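Local coordinates for protein D-alanyl-D-alanine carboxypeptidase (Streptococcus pneumoniae R6, PDB 1XP4) that probably removes the C-terminal D-alanine from peptidoglycan precursor peptides as a serine-type carboxypeptidase, and so takes part in building the bacterial cell wall, at residues I46-Y49 and L50-A54; K121-V124 and D125-A129; R128-L131 and L132-I136; D154-Y157 and P158-K162. All blocks are in the same frame, centred on the assembly; numbering follows the deposited sequence.

Contact 1 of 4, residues I46-Y49 and L50-A54; sequences ITVY and LVYEA
V48 and Y52, one turn apart on helix 44-57, lie side by side and point the same way. The CG1 branch of V48, anti to its backbone N (chi1 155°), rests against the ring of Y52, with CG1 3.4 Å from CE2. A small branched side chain suits this spot because it leaves room for the ring beside it. Y52 N donates to V48 O (3.1 Å, 157° at the hydrogen), an ordinary i to i+4 helical bond. The neighbouring bond, E53 N to Y49 O at 3.1 Å, follows one residue later. The CG of Y49 also stands opposite its backbone N, and ring carbon CE2 comes within 4.1 Å of E53 OE2, ring and carboxylate planes standing 71° apart. The extended chain of E53 takes its charge to K130 of helix 120-133 in a salt bridge, while T47 OG1 bonds T144 O. K44, the predicted proton acceptor, which with S41 fits an SxxK pattern, lies about 5 Å from T47 between side chains. Aliphatic L50 and I46 suit the side facing helix 120-133, where L50 meets F123 and M126 and I46 meets M127. The rings of W134 and Y184 meet Y49 edge-to-face. Helix 93-103 lies against V48 and Y52 through L97, and helix 170-183 touches Y49 through L180.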
loop_
_atom_site.group_PDB
_atom_site.type_symbol
_atom_site.label_atom_id
_atom_site.label_comp_id
_atom_site.label_asym_id
_atom_site.label_seq_id
_atom_site.Cartn_x
_atom_site.Cartn_y
_atom_site.Cartn_z
ATOM N N ILE A 46 -2.719 -8.172 -2.022
ATOM C CA ILE A 46 -2.655 -9.038 -0.863
ATOM C C ILE A 46 -1.803 -10.231 -1.282
ATOM O O ILE A 46 -0.923 -10.670 -0.546
ATOM C CB ILE A 46 -4.053 -9.513 -0.441
ATOM C CG1 ILE A 46 -5.020 -8.324 -0.393
ATOM C CG2 ILE A 46 -3.974 -10.161 0.935
ATOM C CD1 ILE A 46 -6.475 -8.720 -0.244
ATOM N N THR A 47 -2.053 -10.730 -2.491
ATOM C CA THR A 47 -1.315 -11.870 -3.041
ATOM C C THR A 47 0.185 -11.624 -3.037
ATOM O O THR A 47 0.968 -12.418 -2.510
ATOM C CB THR A 47 -1.739 -12.159 -4.496
ATOM O OG1 THR A 47 -3.116 -12.567 -4.524
ATOM C CG2 THR A 47 -0.871 -13.253 -5.094
ATOM N N VAL A 48 0.569 -10.507 -3.636
ATOM C CA VAL A 48 1.962 -10.109 -3.744
ATOM C C VAL A 48 2.651 -9.922 -2.387
ATOM O O VAL A 48 3.875 -10.069 -2.284
ATOM C CB VAL A 48 2.054 -8.820 -4.604
ATOM C CG1 VAL A 48 3.302 -8.037 -4.275
ATOM C CG2 VAL A 48 2.047 -9.195 -6.085
ATOM N N TYR A 49 1.876 -9.609 -1.346
ATOM C CA TYR A 49 2.451 -9.427 -0.013
ATOM C C TYR A 49 2.926 -10.760 0.533
ATOM O O TYR A 49 3.954 -10.834 1.194
ATOM C CB TYR A 49 1.435 -8.855 0.969
ATOM C CG TYR A 49 2.050 -8.448 2.291
ATOM C CD1 TYR A 49 2.606 -7.177 2.457
ATOM C CD2 TYR A 49 2.088 -9.330 3.372
ATOM C CE1 TYR A 49 3.180 -6.787 3.671
ATOM C CE2 TYR A 49 2.665 -8.952 4.595
ATOM C CZ TYR A 49 3.206 -7.676 4.736
ATOM O OH TYR A 49 3.751 -7.273 5.937
ATOM N N LEU A 50 2.174 -11.820 0.273
ATOM C CA LEU A 50 2.583 -13.120 0.770
ATOM C C LEU A 50 3.813 -13.620 0.009
ATOM O O LEU A 50 4.631 -14.374 0.546
ATOM C CB LEU A 50 1.419 -14.110 0.663
ATOM C CG LEU A 50 0.179 -13.731 1.491
ATOM C CD1 LEU A 50 -0.917 -14.762 1.288
ATOM C CD2 LEU A 50 0.546 -13.641 2.969
ATOM N N VAL A 51 3.948 -13.171 -1.235
ATOM C CA VAL A 51 5.072 -13.552 -2.083
ATOM C C VAL A 51 6.373 -12.930 -1.590
ATOM O O VAL A 51 7.413 -13.595 -1.552
ATOM C CB VAL A 51 4.851 -13.110 -3.537
ATOM C CG1 VAL A 51 6.025 -13.542 -4.385
ATOM C CG2 VAL A 51 3.561 -13.707 -4.077
ATOM N N TYR A 52 6.321 -11.652 -1.227
ATOM C CA TYR A 52 7.508 -10.978 -0.710
ATOM C C TYR A 52 7.841 -11.570 0.655
ATOM O O TYR A 52 9.011 -11.684 1.028
ATOM C CB TYR A 52 7.273 -9.467 -0.587
ATOM C CG TYR A 52 7.494 -8.705 -1.877
ATOM C CD1 TYR A 52 8.778 -8.508 -2.380
ATOM C CD2 TYR A 52 6.421 -8.207 -2.613
ATOM C CE1 TYR A 52 8.988 -7.830 -3.589
ATOM C CE2 TYR A 52 6.621 -7.535 -3.819
ATOM C CZ TYR A 52 7.905 -7.351 -4.298
ATOM O OH TYR A 52 8.108 -6.693 -5.487
ATOM N N GLU A 53 6.807 -11.960 1.393
ATOM C CA GLU A 53 7.005 -12.552 2.706
ATOM C C GLU A 53 7.684 -13.914 2.582
ATOM O O GLU A 53 8.368 -14.359 3.498
ATOM C CB GLU A 53 5.672 -12.705 3.428
ATOM C CG GLU A 53 5.828 -13.098 4.879
ATOM C CD GLU A 53 4.527 -13.005 5.649
ATOM O OE1 GLU A 53 3.620 -13.824 5.383
ATOM O OE2 GLU A 53 4.411 -12.107 6.513
ATOM N N ALA A 54 7.486 -14.580 1.446
ATOM C CA ALA A 54 8.109 -15.878 1.213
ATOM C C ALA A 54 9.527 -15.643 0.694
ATOM O O ALA A 54 10.425 -16.451 0.921
ATOM C CB ALA A 54 7.300 -16.679 0.212
#

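Contact 2 of 4, residues K121-V124 and D125-A129; sequences KDFV and DMMRA
F123 and M127, four residues apart on helix 120-133, form a Met-aromatic contact, both methionines of this stretch being present as selenomethionine. The ring of F123 juts from the helix as a broad bump, its CG anti to the backbone N (chi1 -163°). M127 SE lies obliquely beside it, 3.7 Å from CD2, the two side chains crossing at about a right angle. M126, three residues on from F123, brings its SE obliquely toward CD1 on the same side of the ring plane, 5.3 Å from the ring centroid and 46° off the normal. Flexible, unbranched methionine is well suited to fitting itself beside an aromatic plate. The F123 ring in turn packs on T47 and L50 of helix 44-57 and on A113 and A117 of helix 106-117, whose small alanines make room for it.

A second, more polar ridge runs along the helix. V124 CG1 lies against NE of R128, 3.5 Å away, and less closely against CD. The guanidinium itself goes on to V141 O and to a cation-pi contact with Y157. Next to it, K121 curls at its last torsion (chi4 -57°) to reach D125, whose OD1 bonds the Y157 hydroxyl. D122 OD2 bonds S119 OG, and a water donates to D122 OD1 and D125 OD2, which probably eases the closeness of the two negative groups. The salt bridge is made by K121 NZ on the syn lone pair of D125 OD2, at 2.8 Å.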
loop_
_atom_site.group_PDB
_atom_site.type_symbol
_atom_site.label_atom_id
_atom_site.label_comp_id
_atom_site.label_asym_id
_atom_site.label_seq_id
_atom_site.Cartn_x
_atom_site.Cartn_y
_atom_site.Cartn_z
ATOM N N LYS A 121 -6.408 -22.590 -2.892
ATOM C CA LYS A 121 -7.228 -22.647 -1.690
ATOM C C LYS A 121 -6.431 -22.363 -0.429
ATOM O O LYS A 121 -6.823 -21.529 0.388
ATOM C CB LYS A 121 -7.887 -24.009 -1.519
ATOM C CG LYS A 121 -8.645 -24.070 -0.204
ATOM C CD LYS A 121 -9.100 -25.466 0.188
ATOM C CE LYS A 121 -9.833 -25.431 1.542
ATOM N NZ LYS A 121 -8.995 -24.858 2.632
ATOM N N ASP A 122 -5.332 -23.089 -0.248
ATOM C CA ASP A 122 -4.503 -22.885 0.929
ATOM C C ASP A 122 -4.010 -21.451 0.921
ATOM O O ASP A 122 -4.007 -20.786 1.958
ATOM C CB ASP A 122 -3.313 -23.850 0.939
ATOM C CG ASP A 122 -3.745 -25.306 1.066
ATOM O OD1 ASP A 122 -4.555 -25.612 1.967
ATOM O OD2 ASP A 122 -3.272 -26.148 0.271
ATOM N N PHE A 123 -3.608 -20.967 -0.252
ATOM C CA PHE A 123 -3.132 -19.592 -0.352
ATOM C C PHE A 123 -4.218 -18.614 0.123
ATOM O O PHE A 123 -3.926 -17.653 0.838
ATOM C CB PHE A 123 -2.717 -19.250 -1.787
ATOM C CG PHE A 123 -1.860 -18.026 -1.877
ATOM C CD1 PHE A 123 -0.497 -18.097 -1.615
ATOM C CD2 PHE A 123 -2.418 -16.791 -2.175
ATOM C CE1 PHE A 123 0.301 -16.952 -1.648
ATOM C CE2 PHE A 123 -1.630 -15.638 -2.211
ATOM C CZ PHE A 123 -0.266 -15.721 -1.947
ATOM N N VAL A 124 -5.467 -18.861 -0.269
ATOM C CA VAL A 124 -6.565 -17.996 0.151
ATOM C C VAL A 124 -6.697 -17.980 1.678
ATOM O O VAL A 124 -6.933 -16.928 2.283
ATOM C CB VAL A 124 -7.919 -18.431 -0.465
ATOM C CG1 VAL A 124 -9.058 -17.633 0.177
ATOM C CG2 VAL A 124 -7.906 -18.203 -1.987
ATOM N N ASP A 125 -6.543 -19.141 2.303
ATOM C CA ASP A 125 -6.634 -19.202 3.746
ATOM C C ASP A 125 -5.513 -18.352 4.320
ATOM O O ASP A 125 -5.660 -17.735 5.378
ATOM C CB ASP A 125 -6.520 -20.644 4.235
ATOM C CG ASP A 125 -7.716 -21.496 3.830
ATOM O OD1 ASP A 125 -8.852 -20.969 3.797
ATOM O OD2 ASP A 125 -7.521 -22.700 3.558
HETATM N N MSE A 126 -4.388 -18.315 3.615
HETATM C CA MSE A 126 -3.266 -17.516 4.068
HETATM C C MSE A 126 -3.622 -16.040 3.965
HETATM O O MSE A 126 -3.329 -15.260 4.876
HETATM C CB MSE A 126 -2.013 -17.811 3.234
HETATM C CG MSE A 126 -1.271 -19.071 3.647
HETATM SE SE MSE A 126 0.283 -19.467 2.565
HETATM C CE MSE A 126 1.278 -17.841 2.856
HETATM N N MSE A 127 -4.260 -15.641 2.868
HETATM C CA MSE A 127 -4.610 -14.236 2.745
HETATM C C MSE A 127 -5.751 -13.858 3.685
HETATM O O MSE A 127 -5.879 -12.695 4.084
HETATM C CB MSE A 127 -4.904 -13.847 1.276
HETATM C CG MSE A 127 -5.495 -14.916 0.378
HETATM SE SE MSE A 127 -5.287 -14.557 -1.553
HETATM C CE MSE A 127 -6.098 -12.804 -1.670
ATOM N N ARG A 128 -6.568 -14.834 4.069
ATOM C CA ARG A 128 -7.653 -14.551 5.004
ATOM C C ARG A 128 -7.038 -14.301 6.375
ATOM O O ARG A 128 -7.495 -13.447 7.133
ATOM C CB ARG A 128 -8.627 -15.728 5.098
ATOM C CG ARG A 128 -9.470 -15.922 3.871
ATOM C CD ARG A 128 -10.446 -17.072 4.019
ATOM N NE ARG A 128 -11.296 -17.196 2.838
ATOM C CZ ARG A 128 -12.281 -18.080 2.714
ATOM N NH1 ARG A 128 -12.540 -18.920 3.707
ATOM N NH2 ARG A 128 -13.008 -18.127 1.601
ATOM N N ALA A 129 -5.991 -15.056 6.683
ATOM C CA ALA A 129 -5.326 -14.933 7.965
ATOM C C ALA A 129 -4.577 -13.624 8.042
ATOM O O ALA A 129 -4.677 -12.901 9.038
ATOM C CB ALA A 129 -4.375 -16.090 8.173
HETATM O O HOH W 1 -5.351 -24.280 4.411
#

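Contact 3 of 4, residues R128-L131 and L132-I136; sequences RAKL and LEWGI
K130 and W134 are joined first through the backbone, W134 N donating to K130 O at 3.1 Å in the last regular turn of helix 120-133. E133 N bonds A129 O in the same way. The helix then ends in a Schellman motif: I136 N reaches back to L131 O (3.0 Å), while G135 N bonds L132 O. G135 has positive phi, and at its backbone angles a side chain would jam against the carbonyl O before it, so glycine fits the place.

The side chains follow this turn. K130 leaves the helix with CG anti to its backbone N, which sets CG over one face of the W134 indole. A kink at the next torsion (chi2 56°) lays CD over the same face, and another (chi3 68°) turns the end toward E133. CG sits 3.5 Å from the centroid of the six-membered ring, 14° off its normal, a CH-pi contact of the chain on the ring. Beyond it NZ makes a salt bridge to E133 OE1 at 3.3 Å, weak as a hydrogen bond. A water accepts from NZ and, weakly, from W134 NE1, and the stronger partner of the ammonium is E53 of helix 44-57. On the apolar side, L131 CD2 touches W134 CE3 at 3.8 Å and I136 CD1 at 4.0 Å, branched aliphatics that pack beside the indole. L131 also packs on I46 of helix 44-57 and V176 of helix 170-183, and I136 on I175 of that second helix.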
loop_
_atom_site.group_PDB
_atom_site.type_symbol
_atom_site.label_atom_id
_atom_site.label_comp_id
_atom_site.label_asym_id
_atom_site.label_seq_id
_atom_site.Cartn_x
_atom_site.Cartn_y
_atom_site.Cartn_z
ATOM N N ARG A 128 -6.568 -14.834 4.069
ATOM C CA ARG A 128 -7.653 -14.551 5.004
ATOM C C ARG A 128 -7.038 -14.301 6.375
ATOM O O ARG A 128 -7.495 -13.447 7.133
ATOM C CB ARG A 128 -8.627 -15.728 5.098
ATOM C CG ARG A 128 -9.470 -15.922 3.871
ATOM C CD ARG A 128 -10.446 -17.072 4.019
ATOM N NE ARG A 128 -11.296 -17.196 2.838
ATOM C CZ ARG A 128 -12.281 -18.080 2.714
ATOM N NH1 ARG A 128 -12.540 -18.920 3.707
ATOM N NH2 ARG A 128 -13.008 -18.127 1.601
ATOM N N ALA A 129 -5.991 -15.056 6.683
ATOM C CA ALA A 129 -5.326 -14.933 7.965
ATOM C C ALA A 129 -4.577 -13.624 8.042
ATOM O O ALA A 129 -4.677 -12.901 9.038
ATOM C CB ALA A 129 -4.375 -16.090 8.173
ATOM N N LYS A 130 -3.824 -13.325 6.986
ATOM C CA LYS A 130 -3.042 -12.099 6.917
ATOM C C LYS A 130 -3.929 -10.869 7.110
ATOM O O LYS A 130 -3.572 -9.944 7.836
ATOM C CB LYS A 130 -2.319 -12.018 5.571
ATOM C CG LYS A 130 -1.473 -10.772 5.395
ATOM C CD LYS A 130 -0.436 -10.614 6.511
ATOM C CE LYS A 130 0.655 -11.685 6.465
ATOM N NZ LYS A 130 1.751 -11.403 7.448
ATOM N N LEU A 131 -5.087 -10.849 6.460
ATOM C CA LEU A 131 -5.976 -9.713 6.614
ATOM C C LEU A 131 -6.406 -9.565 8.075
ATOM O O LEU A 131 -6.487 -8.450 8.590
ATOM C CB LEU A 131 -7.204 -9.856 5.703
ATOM C CG LEU A 131 -6.987 -9.724 4.187
ATOM C CD1 LEU A 131 -8.331 -9.789 3.479
ATOM C CD2 LEU A 131 -6.307 -8.411 3.858
ATOM N N LEU A 132 -6.675 -10.682 8.745
ATOM C CA LEU A 132 -7.096 -10.628 10.143
ATOM C C LEU A 132 -5.991 -10.070 11.023
ATOM O O LEU A 132 -6.261 -9.426 12.032
ATOM C CB LEU A 132 -7.504 -12.015 10.635
ATOM C CG LEU A 132 -8.826 -12.523 10.059
ATOM C CD1 LEU A 132 -9.105 -13.930 10.550
ATOM C CD2 LEU A 132 -9.944 -11.578 10.465
ATOM N N GLU A 133 -4.746 -10.332 10.643
ATOM C CA GLU A 133 -3.593 -9.824 11.374
ATOM C C GLU A 133 -3.618 -8.304 11.305
ATOM O O GLU A 133 -3.428 -7.610 12.300
ATOM C CB GLU A 133 -2.303 -10.293 10.721
ATOM C CG GLU A 133 -1.611 -11.428 11.398
ATOM C CD GLU A 133 -0.302 -11.743 10.716
ATOM O OE1 GLU A 133 0.480 -10.797 10.473
ATOM O OE2 GLU A 133 -0.054 -12.932 10.420
ATOM N N TRP A 134 -3.847 -7.801 10.100
ATOM C CA TRP A 134 -3.888 -6.377 9.852
ATOM C C TRP A 134 -5.111 -5.674 10.433
ATOM O O TRP A 134 -5.266 -4.465 10.283
ATOM C CB TRP A 134 -3.803 -6.127 8.348
ATOM C CG TRP A 134 -2.490 -6.553 7.739
ATOM C CD1 TRP A 134 -1.274 -6.591 8.360
ATOM C CD2 TRP A 134 -2.252 -6.902 6.368
ATOM N NE1 TRP A 134 -0.290 -6.930 7.464
ATOM C CE2 TRP A 134 -0.857 -7.121 6.233
ATOM C CE3 TRP A 134 -3.069 -7.030 5.238
ATOM C CZ2 TRP A 134 -0.271 -7.481 5.011
ATOM C CZ3 TRP A 134 -2.486 -7.385 4.025
ATOM C CH2 TRP A 134 -1.098 -7.600 3.921
ATOM N N GLY A 135 -5.982 -6.417 11.096
ATOM C CA GLY A 135 -7.149 -5.788 11.677
ATOM C C GLY A 135 -8.318 -5.640 10.726
ATOM O O GLY A 135 -9.300 -4.969 11.042
ATOM N N ILE A 136 -8.220 -6.253 9.555
ATOM C CA ILE A 136 -9.306 -6.185 8.591
ATOM C C ILE A 136 -10.141 -7.436 8.816
ATOM O O ILE A 136 -9.690 -8.542 8.547
ATOM C CB ILE A 136 -8.772 -6.172 7.144
ATOM C CG1 ILE A 136 -7.879 -4.945 6.942
ATOM C CG2 ILE A 136 -9.936 -6.193 6.153
ATOM C CD1 ILE A 136 -7.175 -4.917 5.622
HETATM O O HOH W 2 2.408 -8.749 8.752
#

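Contact 4 of 4, residues D154-Y157 and P158-K162; sequences DNIY and PGSKK
A type II beta turn from Y157 to S160 reverses the chain here, with P158 and G159 at its two central positions. S160 N closes the turn on Y157 O at 3.0 Å, arriving from above the carbonyl plane, 49° out of it. The hydroxyl of S160 donates to the same oxygen, OG lying 2.6 Å from Y157 O and much nearer the carbonyl plane than the amide. Its chi1 of 68°, between the backbone N and the carbonyl carbon, is what brings OG over to that acceptor. Two donors from one residue therefore grip Y157 O. Proline suits the second place of the turn because its ring fixes phi near the required value. Glycine suits the third, where phi is positive and a side chain would press on the carbonyl O before it.

The turn belongs to the long loop between helix 120-133 and strand 167-168, away from the annotated sites, and none of its touching residues is buried. Its side chains nevertheless touch one another. P158 CD sits over one face of the Y157 ring, 3.8 Å from the centroid, in a CH-pi contact, the two side chains crossing at about a right angle. With CG anti to its backbone N (chi1 -165°), the tyrosine runs back to helix 120-133, touching V124. Just before the turn, I156 lays its aliphatic chain across S160 at the turn's far end. I156 CD1 lies 3.4 Å from S160 O, and I156 CB lies 3.6 Å from S160 OG.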
loop_
_atom_site.group_PDB
_atom_site.type_symbol
_atom_site.label_atom_id
_atom_site.label_comp_id
_atom_site.label_asym_id
_atom_site.label_seq_id
_atom_site.Cartn_x
_atom_site.Cartn_y
_atom_site.Cartn_z
ATOM N N ASP A 154 -14.972 -24.642 -12.325
ATOM C CA ASP A 154 -14.928 -25.524 -11.162
ATOM C C ASP A 154 -13.795 -25.226 -10.179
ATOM O O ASP A 154 -13.823 -25.692 -9.040
ATOM C CB ASP A 154 -14.817 -26.983 -11.616
ATOM C CG ASP A 154 -14.612 -27.120 -13.112
ATOM O OD1 ASP A 154 -13.697 -26.469 -13.668
ATOM O OD2 ASP A 154 -15.369 -27.893 -13.732
ATOM N N ASN A 155 -12.808 -24.451 -10.613
ATOM C CA ASN A 155 -11.669 -24.123 -9.761
ATOM C C ASN A 155 -11.943 -23.016 -8.746
ATOM O O ASN A 155 -11.133 -22.108 -8.566
ATOM C CB ASN A 155 -10.471 -23.741 -10.630
ATOM C CG ASN A 155 -10.048 -24.862 -11.561
ATOM O OD1 ASN A 155 -9.430 -25.838 -11.133
ATOM N ND2 ASN A 155 -10.392 -24.733 -12.844
ATOM N N ILE A 156 -13.085 -23.097 -8.075
ATOM C CA ILE A 156 -13.441 -22.094 -7.081
ATOM C C ILE A 156 -13.259 -22.665 -5.687
ATOM O O ILE A 156 -13.237 -23.879 -5.498
ATOM C CB ILE A 156 -14.915 -21.636 -7.204
ATOM C CG1 ILE A 156 -15.846 -22.806 -6.882
ATOM C CG2 ILE A 156 -15.181 -21.073 -8.598
ATOM C CD1 ILE A 156 -17.278 -22.405 -6.749
ATOM N N TYR A 157 -13.144 -21.769 -4.715
ATOM C CA TYR A 157 -12.970 -22.153 -3.325
ATOM C C TYR A 157 -14.139 -23.025 -2.870
ATOM O O TYR A 157 -15.291 -22.775 -3.225
ATOM C CB TYR A 157 -12.883 -20.895 -2.455
ATOM C CG TYR A 157 -12.360 -21.146 -1.066
ATOM C CD1 TYR A 157 -13.187 -21.651 -0.067
ATOM C CD2 TYR A 157 -11.020 -20.925 -0.761
ATOM C CE1 TYR A 157 -12.692 -21.934 1.207
ATOM C CE2 TYR A 157 -10.514 -21.206 0.504
ATOM C CZ TYR A 157 -11.357 -21.711 1.484
ATOM O OH TYR A 157 -10.861 -21.995 2.733
ATOM N N PRO A 158 -13.850 -24.081 -2.094
ATOM C CA PRO A 158 -14.898 -24.975 -1.596
ATOM C C PRO A 158 -15.843 -24.192 -0.696
ATOM O O PRO A 158 -15.423 -23.640 0.324
ATOM C CB PRO A 158 -14.114 -26.023 -0.816
ATOM C CG PRO A 158 -12.824 -26.080 -1.553
ATOM C CD PRO A 158 -12.518 -24.622 -1.780
ATOM N N GLY A 159 -17.114 -24.137 -1.077
ATOM C CA GLY A 159 -18.079 -23.411 -0.278
ATOM C C GLY A 159 -18.449 -22.086 -0.911
ATOM O O GLY A 159 -19.565 -21.604 -0.733
ATOM N N SER A 160 -17.518 -21.493 -1.651
ATOM C CA SER A 160 -17.781 -20.217 -2.303
ATOM C C SER A 160 -18.839 -20.374 -3.397
ATOM O O SER A 160 -19.019 -21.453 -3.956
ATOM C CB SER A 160 -16.488 -19.642 -2.897
ATOM O OG SER A 160 -16.022 -20.413 -3.987
ATOM N N LYS A 161 -19.543 -19.290 -3.694
ATOM C CA LYS A 161 -20.582 -19.323 -4.708
ATOM C C LYS A 161 -19.959 -19.138 -6.080
ATOM O O LYS A 161 -18.853 -18.618 -6.202
ATOM C CB LYS A 161 -21.624 -18.241 -4.413
ATOM C CG LYS A 161 -22.235 -18.395 -3.019
ATOM C CD LYS A 161 -23.196 -17.277 -2.652
ATOM C CE LYS A 161 -23.707 -17.465 -1.223
ATOM N NZ LYS A 161 -24.691 -16.418 -0.817
ATOM N N LYS A 162 -20.675 -19.576 -7.108
ATOM C CA LYS A 162 -20.189 -19.504 -8.479
ATOM C C LYS A 162 -19.969 -18.120 -9.069
ATOM O O LYS A 162 -19.206 -17.978 -10.022
ATOM C CB LYS A 162 -21.107 -20.321 -9.385
ATOM C CG LYS A 162 -21.046 -21.808 -9.076
ATOM C CD LYS A 162 -21.892 -22.619 -10.039
ATOM C CE LYS A 162 -21.698 -24.111 -9.823
ATOM N NZ LYS A 162 -22.530 -24.906 -10.770
#

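In the fold
Contact 1 is the buried one, largely apolar but with one charged residue, E53, while contacts 2 and 3 are half-buried and contact 4 lies on the surface. Contacts 2 and 3 share R128 and A129 on helix 120-133, the first with Met-aromatic packing on its inner side, the second ending in a Schellman turn. Helix 44-57 of contact 1 docks on both: L50 against F123, with CD1 3.4 Å from CZ, and E53 to K130 by a salt bridge. Contact 4 is about 23 Å from contact 1 between centres, yet Y157 joins it to contact 2 and, through R128, to contact 3. Its turn depends on a doubly gripped carbonyl, the helical contacts on repeated backbone bonds.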